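Side-chain contacts in attachment invasion locus protein (Yersinia pestis, PDB 3QRA), which mediates adhesion to host cells and promotes their invasion, the latter by an unknown mechanism, as an outer-membrane beta-barrel: residues 47-52 against 148-153; 73-78 against 135-140; 6-11 against 121-126. All coordinates share one frame; numbering follows the deposited sequence.

Contact 1 (47-52 against 148-153); sequences SFAQTR and TWMLGA. With C8E ((hydroxyethyloxy)tri(ethyloxy)octane), chain B; C8E ((hydroxyethyloxy)tri(ethyloxy)octane), chain E; C8E ((hydroxyethyloxy)tri(ethyloxy)octane), chain F.
Ala49 and Met150 meet inside the protein through their methyl groups, Ala49 CB lying 3.7 Å from Met150 CE. The methionine is much the longer partner and spans most of the distance: CG lies anti to the carbonyl carbon (chi1 -59°) and the chain then runs on extended (chi2 172°), carrying the thioether across to a residue that offers only a CB. The sulfur brushes a second neighbour, with Met150 SD 4.2 Å from Ser47 OG, but that hydroxyl is hydrogen-bonded to Asn31. Farther along, Thr51 and Thr148 point at each other tip to tip, CG2 of Thr51 against CG2 of Thr148 at 4.2 Å. These contacts bridge the interior of a closed antiparallel barrel of eight strands, the fold of small outer-membrane proteins, where strands 42-53 and 144-156 are not neighbours: the axes of the two short segments come no closer than 9.3 Å, their directions 117° apart. Each threonine turns its methyl to the other. Thr51 OG1 and Thr148 OG1 both hydrogen-bond to Ser14 OG, so one serine of strand 5-18 links the two hydroxyls beside the methyl contact. Detergent touches the outer surface of both strands: Phe48, pointing away from the interior, brings CZ to 3.7 Å from C5 of the C8E of chain F, while Ala153 CB rests 3.7 Å from C13 of the C8E of chain B.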
# COMPACT_ATOMS: atom_id res chain seq x y z
N SER A 47 -2.62 -7.76 -2.05
CA SER A 47 -2.18 -6.73 -1.12
C SER A 47 -3.37 -5.88 -0.68
O SER A 47 -4.21 -5.47 -1.49
CB SER A 47 -1.14 -5.82 -1.80
OG SER A 47 -0.81 -4.71 -0.98
N PHE A 48 -3.43 -5.62 0.63
CA PHE A 48 -4.34 -4.62 1.18
C PHE A 48 -3.49 -3.60 1.90
O PHE A 48 -2.62 -3.97 2.70
CB PHE A 48 -5.33 -5.21 2.20
CG PHE A 48 -6.05 -4.14 3.00
CD1 PHE A 48 -7.15 -3.49 2.47
CD2 PHE A 48 -5.58 -3.75 4.24
CE1 PHE A 48 -7.79 -2.47 3.19
CE2 PHE A 48 -6.21 -2.74 4.96
CZ PHE A 48 -7.32 -2.11 4.43
N ALA A 49 -3.74 -2.33 1.62
CA ALA A 49 -3.01 -1.26 2.30
C ALA A 49 -3.97 -0.21 2.83
O ALA A 49 -5.02 0.07 2.23
CB ALA A 49 -1.97 -0.61 1.36
N GLN A 50 -3.62 0.39 3.96
CA GLN A 50 -4.37 1.52 4.45
C GLN A 50 -3.40 2.51 5.06
O GLN A 50 -2.48 2.11 5.76
CB GLN A 50 -5.44 1.08 5.45
CG GLN A 50 -5.04 1.15 6.90
CD GLN A 50 -6.25 1.16 7.83
OE1 GLN A 50 -7.30 0.60 7.51
NE2 GLN A 50 -6.11 1.83 8.98
N THR A 51 -3.57 3.79 4.75
CA THR A 51 -2.84 4.86 5.42
C THR A 51 -3.81 5.96 5.80
O THR A 51 -4.89 6.09 5.23
CB THR A 51 -1.71 5.45 4.55
OG1 THR A 51 -2.27 6.01 3.35
CG2 THR A 51 -0.66 4.40 4.20
N ARG A 52 -3.44 6.76 6.78
CA ARG A 52 -4.35 7.79 7.24
C ARG A 52 -3.60 8.89 7.95
O ARG A 52 -2.48 8.70 8.43
CB ARG A 52 -5.42 7.20 8.16
CG ARG A 52 -4.88 6.59 9.44
CD ARG A 52 -5.94 5.73 10.13
NE ARG A 52 -5.60 5.48 11.53
N THR A 148 2.57 5.35 -2.23
CA THR A 148 2.65 4.64 -0.97
C THR A 148 3.78 3.62 -0.97
O THR A 148 3.85 2.75 -1.84
CB THR A 148 1.32 3.92 -0.64
OG1 THR A 148 0.25 4.88 -0.64
CG2 THR A 148 1.39 3.20 0.74
N TRP A 149 4.67 3.72 0.02
CA TRP A 149 5.73 2.75 0.22
C TRP A 149 5.35 1.79 1.32
O TRP A 149 4.69 2.17 2.29
CB TRP A 149 7.05 3.44 0.57
CG TRP A 149 7.74 4.05 -0.63
CD1 TRP A 149 7.68 5.34 -1.04
CD2 TRP A 149 8.58 3.36 -1.56
NE1 TRP A 149 8.45 5.51 -2.18
CE2 TRP A 149 9.01 4.30 -2.51
CE3 TRP A 149 9.02 2.03 -1.67
CZ2 TRP A 149 9.86 3.96 -3.57
CZ3 TRP A 149 9.86 1.69 -2.73
CH2 TRP A 149 10.27 2.66 -3.66
N MET A 150 5.77 0.54 1.16
CA MET A 150 5.39 -0.52 2.08
C MET A 150 6.61 -1.36 2.39
O MET A 150 7.38 -1.69 1.48
CB MET A 150 4.31 -1.40 1.45
CG MET A 150 3.03 -0.61 1.08
SD MET A 150 1.87 -1.62 0.14
CE MET A 150 1.02 -0.31 -0.76
N LEU A 151 6.77 -1.71 3.67
CA LEU A 151 7.88 -2.55 4.10
C LEU A 151 7.39 -3.47 5.21
O LEU A 151 6.99 -3.00 6.27
CB LEU A 151 9.03 -1.70 4.61
CG LEU A 151 10.21 -2.46 5.25
CD1 LEU A 151 10.91 -3.34 4.22
CD2 LEU A 151 11.20 -1.48 5.88
N GLY A 152 7.43 -4.77 4.97
CA GLY A 152 6.84 -5.73 5.87
C GLY A 152 7.63 -7.02 6.01
O GLY A 152 8.70 -7.18 5.42
N ALA A 153 7.11 -7.93 6.81
CA ALA A 153 7.79 -9.19 7.07
C ALA A 153 6.77 -10.22 7.51
O ALA A 153 5.65 -9.88 7.93
CB ALA A 153 8.88 -9.02 8.15
C1 C8E B . -0.55 -11.00 10.29
C2 C8E B . 0.52 -11.94 9.76
C3 C8E B . 1.91 -11.31 9.84
C4 C8E B . 2.91 -12.24 10.52
C5 C8E B . 3.55 -11.56 11.74
C6 C8E B . 4.99 -11.19 11.41
C7 C8E B . 5.50 -10.06 12.30
C8 C8E B . 6.58 -9.24 11.60
O9 C8E B . 6.26 -7.88 11.75
C10 C8E B . 7.24 -7.00 11.24
C11 C8E B . 6.49 -5.98 10.39
O12 C8E B . 7.38 -4.98 9.94
C13 C8E B . 8.39 -5.51 9.14
C14 C8E B . 9.62 -4.63 9.19
O15 C8E B . 10.47 -5.02 8.14
C16 C8E B . 11.27 -6.13 8.49
C17 C8E B . 12.16 -5.80 9.68
C1 C8E E . -3.83 -10.18 2.16
C2 C8E E . -4.47 -9.22 1.16
C3 C8E E . -5.03 -9.98 -0.03
C4 C8E E . -6.23 -9.26 -0.63
C5 C8E E . -6.11 -9.19 -2.15
C6 C8E E . -7.33 -9.82 -2.82
C7 C8E E . -7.36 -9.49 -4.30
C8 C8E E . -8.38 -10.35 -5.03
C1 C8E F . -8.06 -5.49 7.79
C2 C8E F . -8.38 -4.00 7.84
C3 C8E F . -9.63 -3.68 7.02
C4 C8E F . -10.30 -2.40 7.50
C5 C8E F . -10.44 -1.40 6.36
C6 C8E F . -11.88 -0.94 6.21
C7 C8E F . -11.97 0.37 5.44
C8 C8E F . -13.43 0.74 5.18
O9 C8E F . -13.56 2.14 5.10

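Contact 2 (73-78 against 135-140); sequences SVTAGP and SYEYSK. With C8E ((hydroxyethyloxy)tri(ethyloxy)octane), chain H.
Glu137 reaches across the interior to Ser73, whose hydroxyl donates a hydrogen bond from OG to Glu137 OE2 over 2.6 Å. The serine arrives on the syn side of that oxygen and only 17° out of the carboxylate plane, so the bond lies near the plane of the acid. Glu137 gains its reach from a straight chain: CG is anti to the backbone N (chi1 178°) and the next torsion is also extended (chi2 171°), holding the carboxylate well clear of its own strand. OE2 has a second partner in the hydroxyl of Tyr71, on the same strand as Ser73. The result is a buried acid held within the water-containing polar interior of an eight-stranded outer-membrane beta-barrel, joining strand 66-81 to strand 130-141, which are not adjacent in the sheet. The other oxygen is served through solvent. Two ordered waters each donate to Glu137 OE1, the shorter of these bonds running 2.6 Å from water 2. Both are also hydrogen-bonded to Thr75: water 1 lies 2.8 Å from Thr75 OG1. Water 2 lies 2.9 Å from Thr75 OG1. Thr75 is thus tied to the acid by two separate one-water bridges, while its methyl carbon CG2 lies 3.7 Å from Glu137 OE1 as the two side chains cross obliquely. With two hydroxyls near OE2 and two waters donating to OE1, the surroundings would probably stabilise a negative charge on Glu137. On the outer surface of strand 130-141, Tyr136 meets detergent instead: O9 of the C8E of chain H lies over one face of its ring, and C8 of that molecule comes to 3.5 Å from Tyr136 CD2.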
# COMPACT_ATOMS: atom_id res chain seq x y z
N SER A 73 -6.33 0.46 -0.33
CA SER A 73 -6.20 -0.12 -1.65
C SER A 73 -6.23 -1.64 -1.56
O SER A 73 -5.83 -2.23 -0.55
CB SER A 73 -4.92 0.35 -2.33
OG SER A 73 -3.76 -0.18 -1.69
N VAL A 74 -6.72 -2.25 -2.63
CA VAL A 74 -6.67 -3.70 -2.77
C VAL A 74 -6.09 -3.93 -4.15
O VAL A 74 -6.62 -3.43 -5.16
CB VAL A 74 -8.06 -4.35 -2.66
CG1 VAL A 74 -7.98 -5.85 -2.97
CG2 VAL A 74 -8.62 -4.16 -1.26
N THR A 75 -4.96 -4.63 -4.20
CA THR A 75 -4.27 -4.86 -5.48
C THR A 75 -3.80 -6.31 -5.59
O THR A 75 -3.69 -7.01 -4.59
CB THR A 75 -3.04 -3.92 -5.67
OG1 THR A 75 -2.12 -4.13 -4.60
CG2 THR A 75 -3.45 -2.43 -5.71
N ALA A 76 -3.53 -6.77 -6.80
CA ALA A 76 -3.10 -8.15 -6.98
C ALA A 76 -2.31 -8.27 -8.26
O ALA A 76 -2.41 -7.42 -9.14
CB ALA A 76 -4.30 -9.09 -7.01
N GLY A 77 -1.54 -9.35 -8.37
CA GLY A 77 -0.81 -9.56 -9.61
C GLY A 77 0.17 -10.71 -9.55
O GLY A 77 0.28 -11.38 -8.52
N PRO A 78 0.89 -10.94 -10.66
CA PRO A 78 1.81 -12.09 -10.73
C PRO A 78 3.12 -11.82 -10.00
O PRO A 78 3.60 -10.68 -9.96
CB PRO A 78 2.06 -12.23 -12.24
CG PRO A 78 2.02 -10.78 -12.75
CD PRO A 78 0.95 -10.10 -11.88
N SER A 135 7.43 -2.77 -1.28
CA SER A 135 6.77 -2.39 -2.53
C SER A 135 6.41 -0.92 -2.58
O SER A 135 6.41 -0.23 -1.56
CB SER A 135 5.53 -3.26 -2.78
OG SER A 135 4.43 -2.84 -1.98
N TYR A 136 6.11 -0.45 -3.79
CA TYR A 136 5.62 0.90 -4.01
C TYR A 136 4.30 0.82 -4.77
O TYR A 136 4.09 -0.09 -5.60
CB TYR A 136 6.64 1.74 -4.80
CG TYR A 136 6.10 3.09 -5.20
CD1 TYR A 136 6.06 4.15 -4.29
CD2 TYR A 136 5.61 3.32 -6.49
CE1 TYR A 136 5.56 5.39 -4.66
CE2 TYR A 136 5.11 4.56 -6.86
CZ TYR A 136 5.08 5.59 -5.94
OH TYR A 136 4.59 6.83 -6.28
N GLU A 137 3.41 1.75 -4.47
CA GLU A 137 2.11 1.80 -5.10
C GLU A 137 1.78 3.24 -5.47
O GLU A 137 2.15 4.15 -4.76
CB GLU A 137 1.08 1.31 -4.09
CG GLU A 137 -0.35 1.33 -4.56
CD GLU A 137 -1.22 0.62 -3.56
OE1 GLU A 137 -1.09 -0.62 -3.47
OE2 GLU A 137 -1.98 1.29 -2.83
N TYR A 138 1.07 3.43 -6.57
CA TYR A 138 0.68 4.75 -7.05
C TYR A 138 -0.80 4.74 -7.41
O TYR A 138 -1.30 3.78 -8.01
CB TYR A 138 1.50 5.13 -8.28
CG TYR A 138 1.07 6.42 -8.93
CD1 TYR A 138 1.45 7.66 -8.39
CD2 TYR A 138 0.29 6.42 -10.09
CE1 TYR A 138 1.06 8.86 -9.01
CE2 TYR A 138 -0.10 7.61 -10.70
CZ TYR A 138 0.28 8.81 -10.16
OH TYR A 138 -0.11 9.98 -10.78
N SER A 139 -1.52 5.79 -7.02
CA SER A 139 -2.90 5.94 -7.46
C SER A 139 -3.18 7.41 -7.69
O SER A 139 -2.82 8.25 -6.86
CB SER A 139 -3.87 5.35 -6.44
OG SER A 139 -5.23 5.46 -6.87
N LYS A 140 -3.80 7.74 -8.82
CA LYS A 140 -4.22 9.11 -9.07
C LYS A 140 -5.73 9.23 -8.93
O LYS A 140 -6.49 8.58 -9.66
CB LYS A 140 -3.76 9.62 -10.45
CG LYS A 140 -4.00 11.12 -10.61
CD LYS A 140 -3.25 11.71 -11.80
CE LYS A 140 -3.42 13.23 -11.84
NZ LYS A 140 -2.60 13.83 -12.93
C1 C8E H . 11.10 -2.16 -3.53
C2 C8E H . 10.18 -1.36 -4.45
C3 C8E H . 10.59 -1.51 -5.91
C4 C8E H . 9.43 -1.18 -6.84
C5 C8E H . 9.80 -0.12 -7.87
C6 C8E H . 8.87 1.09 -7.81
C7 C8E H . 9.58 2.34 -8.32
C8 C8E H . 8.69 3.57 -8.23
O9 C8E H . 9.48 4.70 -7.93
O HOH W 1 -2.17 -2.70 -2.22
O HOH W 2 0.20 -2.34 -4.90

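Contact 3 (6-11 against 121-126); sequences SISIGY and GLQFNP. With C8E ((hydroxyethyloxy)tri(ethyloxy)octane), chain B; C8E ((hydroxyethyloxy)tri(ethyloxy)octane), chain G.
Ser6 and Gln123 face each other across the barrel interior with their CA atoms 9.5 Å apart, a gap too wide for any backbone pairing between strands 5-18 and 108-124. In this eight-stranded outer-membrane barrel the gap is closed largely by one amide and two waters. Gln123 reaches over with CG anti to the carbonyl carbon (chi1 -59°) and a bend at chi2 (-148°), which brings its OE1 to 3.9 Å from Ser6 CB without any direct hydrogen bond to the serine. Each end of the amide finds its own water. Gln123 NE2 donates to water 3 at 3.0 Å, and the same water is bound by Ser8 OG and, weakly, by the carbonyl oxygen of Ser6. Water 4 donates to Gln123 OE1 over 2.8 Å, accepts a hydrogen bond from Asn125 ND2 and is bonded to Ser6 OG at 2.7 Å. Protein partners grip the amide as well, since NE2 is hydrogen-bonded to Asp133 and OE1 to Arg35. Arg35 can only donate and Asp133 is expected to accept, which supports this orientation of the amide; with the two waters, four bonds hold its rotation. Outside the barrel, Ile9 CG2 lies against C3 of the C8E of chain B at 3.7 Å, and Tyr11 turns one ring face to the C8E of chain G, whose C6 sits 3.5 Å above the ring centre.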
# COMPACT_ATOMS: atom_id res chain seq x y z
N SER A 6 3.01 -17.23 1.43
CA SER A 6 3.74 -16.25 2.24
C SER A 6 2.75 -15.22 2.77
O SER A 6 1.93 -14.71 2.03
CB SER A 6 4.80 -15.54 1.39
OG SER A 6 5.69 -16.48 0.79
N ILE A 7 2.82 -14.94 4.05
CA ILE A 7 1.95 -13.93 4.63
C ILE A 7 2.85 -12.93 5.33
O ILE A 7 3.77 -13.31 6.07
CB ILE A 7 0.93 -14.57 5.62
CG1 ILE A 7 0.03 -13.51 6.26
CG2 ILE A 7 1.65 -15.40 6.69
CD1 ILE A 7 -0.86 -12.80 5.27
N SER A 8 2.58 -11.65 5.08
CA SER A 8 3.36 -10.59 5.71
C SER A 8 2.51 -9.41 6.17
O SER A 8 1.46 -9.12 5.58
CB SER A 8 4.48 -10.09 4.78
OG SER A 8 3.98 -9.62 3.53
N ILE A 9 2.99 -8.76 7.22
CA ILE A 9 2.41 -7.49 7.65
C ILE A 9 3.52 -6.45 7.65
O ILE A 9 4.68 -6.77 7.91
CB ILE A 9 1.74 -7.58 9.06
CG1 ILE A 9 0.87 -6.35 9.31
CG2 ILE A 9 2.77 -7.77 10.17
CD1 ILE A 9 -0.02 -6.46 10.55
N GLY A 10 3.17 -5.21 7.35
CA GLY A 10 4.19 -4.19 7.22
C GLY A 10 3.70 -2.77 7.40
O GLY A 10 2.49 -2.50 7.41
N TYR A 11 4.66 -1.88 7.54
CA TYR A 11 4.42 -0.45 7.58
C TYR A 11 4.01 0.02 6.20
O TYR A 11 4.51 -0.50 5.18
CB TYR A 11 5.70 0.28 7.96
CG TYR A 11 6.28 -0.09 9.31
CD1 TYR A 11 5.84 0.55 10.46
CD2 TYR A 11 7.28 -1.05 9.42
CE1 TYR A 11 6.37 0.23 11.70
CE2 TYR A 11 7.82 -1.38 10.65
CZ TYR A 11 7.36 -0.74 11.78
OH TYR A 11 7.88 -1.06 13.00
N GLY A 121 6.91 -4.52 -6.56
CA GLY A 121 7.70 -4.78 -5.38
C GLY A 121 8.51 -6.05 -5.47
O GLY A 121 8.58 -6.69 -6.52
N LEU A 122 9.08 -6.41 -4.34
CA LEU A 122 9.81 -7.62 -4.23
C LEU A 122 9.71 -8.30 -2.91
O LEU A 122 9.41 -7.70 -1.93
CB LEU A 122 11.23 -7.41 -4.59
CG LEU A 122 12.00 -6.40 -3.88
CD1 LEU A 122 12.51 -7.05 -2.70
CD2 LEU A 122 13.14 -5.91 -4.71
N GLN A 123 9.97 -9.59 -2.95
CA GLN A 123 10.07 -10.37 -1.72
C GLN A 123 11.44 -11.00 -1.62
O GLN A 123 11.95 -11.58 -2.59
CB GLN A 123 8.99 -11.45 -1.63
CG GLN A 123 7.57 -10.89 -1.70
CD GLN A 123 6.59 -11.71 -0.89
OE1 GLN A 123 6.64 -12.94 -0.89
NE2 GLN A 123 5.68 -11.02 -0.19
N PHE A 124 12.02 -10.92 -0.43
CA PHE A 124 13.31 -11.49 -0.11
C PHE A 124 13.12 -12.59 0.93
O PHE A 124 12.44 -12.38 1.94
CB PHE A 124 14.23 -10.39 0.44
CG PHE A 124 15.55 -10.88 0.96
CD1 PHE A 124 16.39 -11.64 0.16
CD2 PHE A 124 15.97 -10.54 2.24
CE1 PHE A 124 17.61 -12.09 0.65
CE2 PHE A 124 17.19 -10.99 2.73
CZ PHE A 124 18.01 -11.76 1.93
N ASN A 125 13.69 -13.77 0.68
CA ASN A 125 13.66 -14.87 1.64
C ASN A 125 15.05 -15.15 2.17
O ASN A 125 15.79 -15.93 1.57
CB ASN A 125 13.10 -16.15 0.99
CG ASN A 125 11.76 -15.92 0.32
OD1 ASN A 125 11.65 -16.01 -0.91
ND2 ASN A 125 10.73 -15.60 1.11
N PRO A 126 15.42 -14.53 3.31
CA PRO A 126 16.74 -14.74 3.90
C PRO A 126 16.89 -16.16 4.41
O PRO A 126 18.00 -16.70 4.51
CB PRO A 126 16.76 -13.74 5.07
CG PRO A 126 15.32 -13.51 5.41
CD PRO A 126 14.58 -13.61 4.10
C1 C8E B . -0.55 -11.00 10.29
C2 C8E B . 0.52 -11.94 9.76
C3 C8E B . 1.91 -11.31 9.84
C4 C8E B . 2.91 -12.24 10.52
C5 C8E B . 3.55 -11.56 11.74
C6 C8E B . 4.99 -11.19 11.41
C7 C8E B . 5.50 -10.06 12.30
C8 C8E B . 6.58 -9.24 11.60
O9 C8E B . 6.26 -7.88 11.75
C10 C8E B . 7.24 -7.00 11.24
C11 C8E B . 6.49 -5.98 10.39
O12 C8E B . 7.38 -4.98 9.94
C13 C8E B . 8.39 -5.51 9.14
C14 C8E B . 9.62 -4.63 9.19
O15 C8E B . 10.47 -5.02 8.14
C16 C8E B . 11.27 -6.13 8.49
C17 C8E B . 12.16 -5.80 9.68
C1 C8E G . 7.52 2.09 4.90
C2 C8E G . 7.72 2.91 6.17
C3 C8E G . 8.54 2.13 7.20
C4 C8E G . 9.08 3.04 8.31
C5 C8E G . 9.64 2.22 9.47
C6 C8E G . 8.91 2.50 10.78
C7 C8E G . 9.90 2.81 11.89
C8 C8E G . 9.19 3.25 13.17
O HOH W 3 3.63 -11.86 1.78
O HOH W 4 7.99 -15.17 0.05

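The three contacts are stations along the interior of one barrel, and the wall joins them. Contacts 1 and 2, with centres about 9 Å apart, lie on strands that are neighbours in the sheet, 42-53 beside 66-81 and 144-156 beside 130-141: Thr148 N lies 2.8 Å from Glu137 O and Ser47 N 2.9 Å from Thr75 O, probable backbone hydrogen bonds. Inside, Met150 CE packs 3.4 Å from Glu137 OE1, so the apolar bridge of contact 1 borders the carboxylate of contact 2. Contact 3 lies about 11 Å from contact 1 and about 15 Å from contact 2, centre to centre; Ala153 N probably bonds to Ile9 O at 2.9 Å. The detergent of chain B touches contacts 1 and 3 from outside.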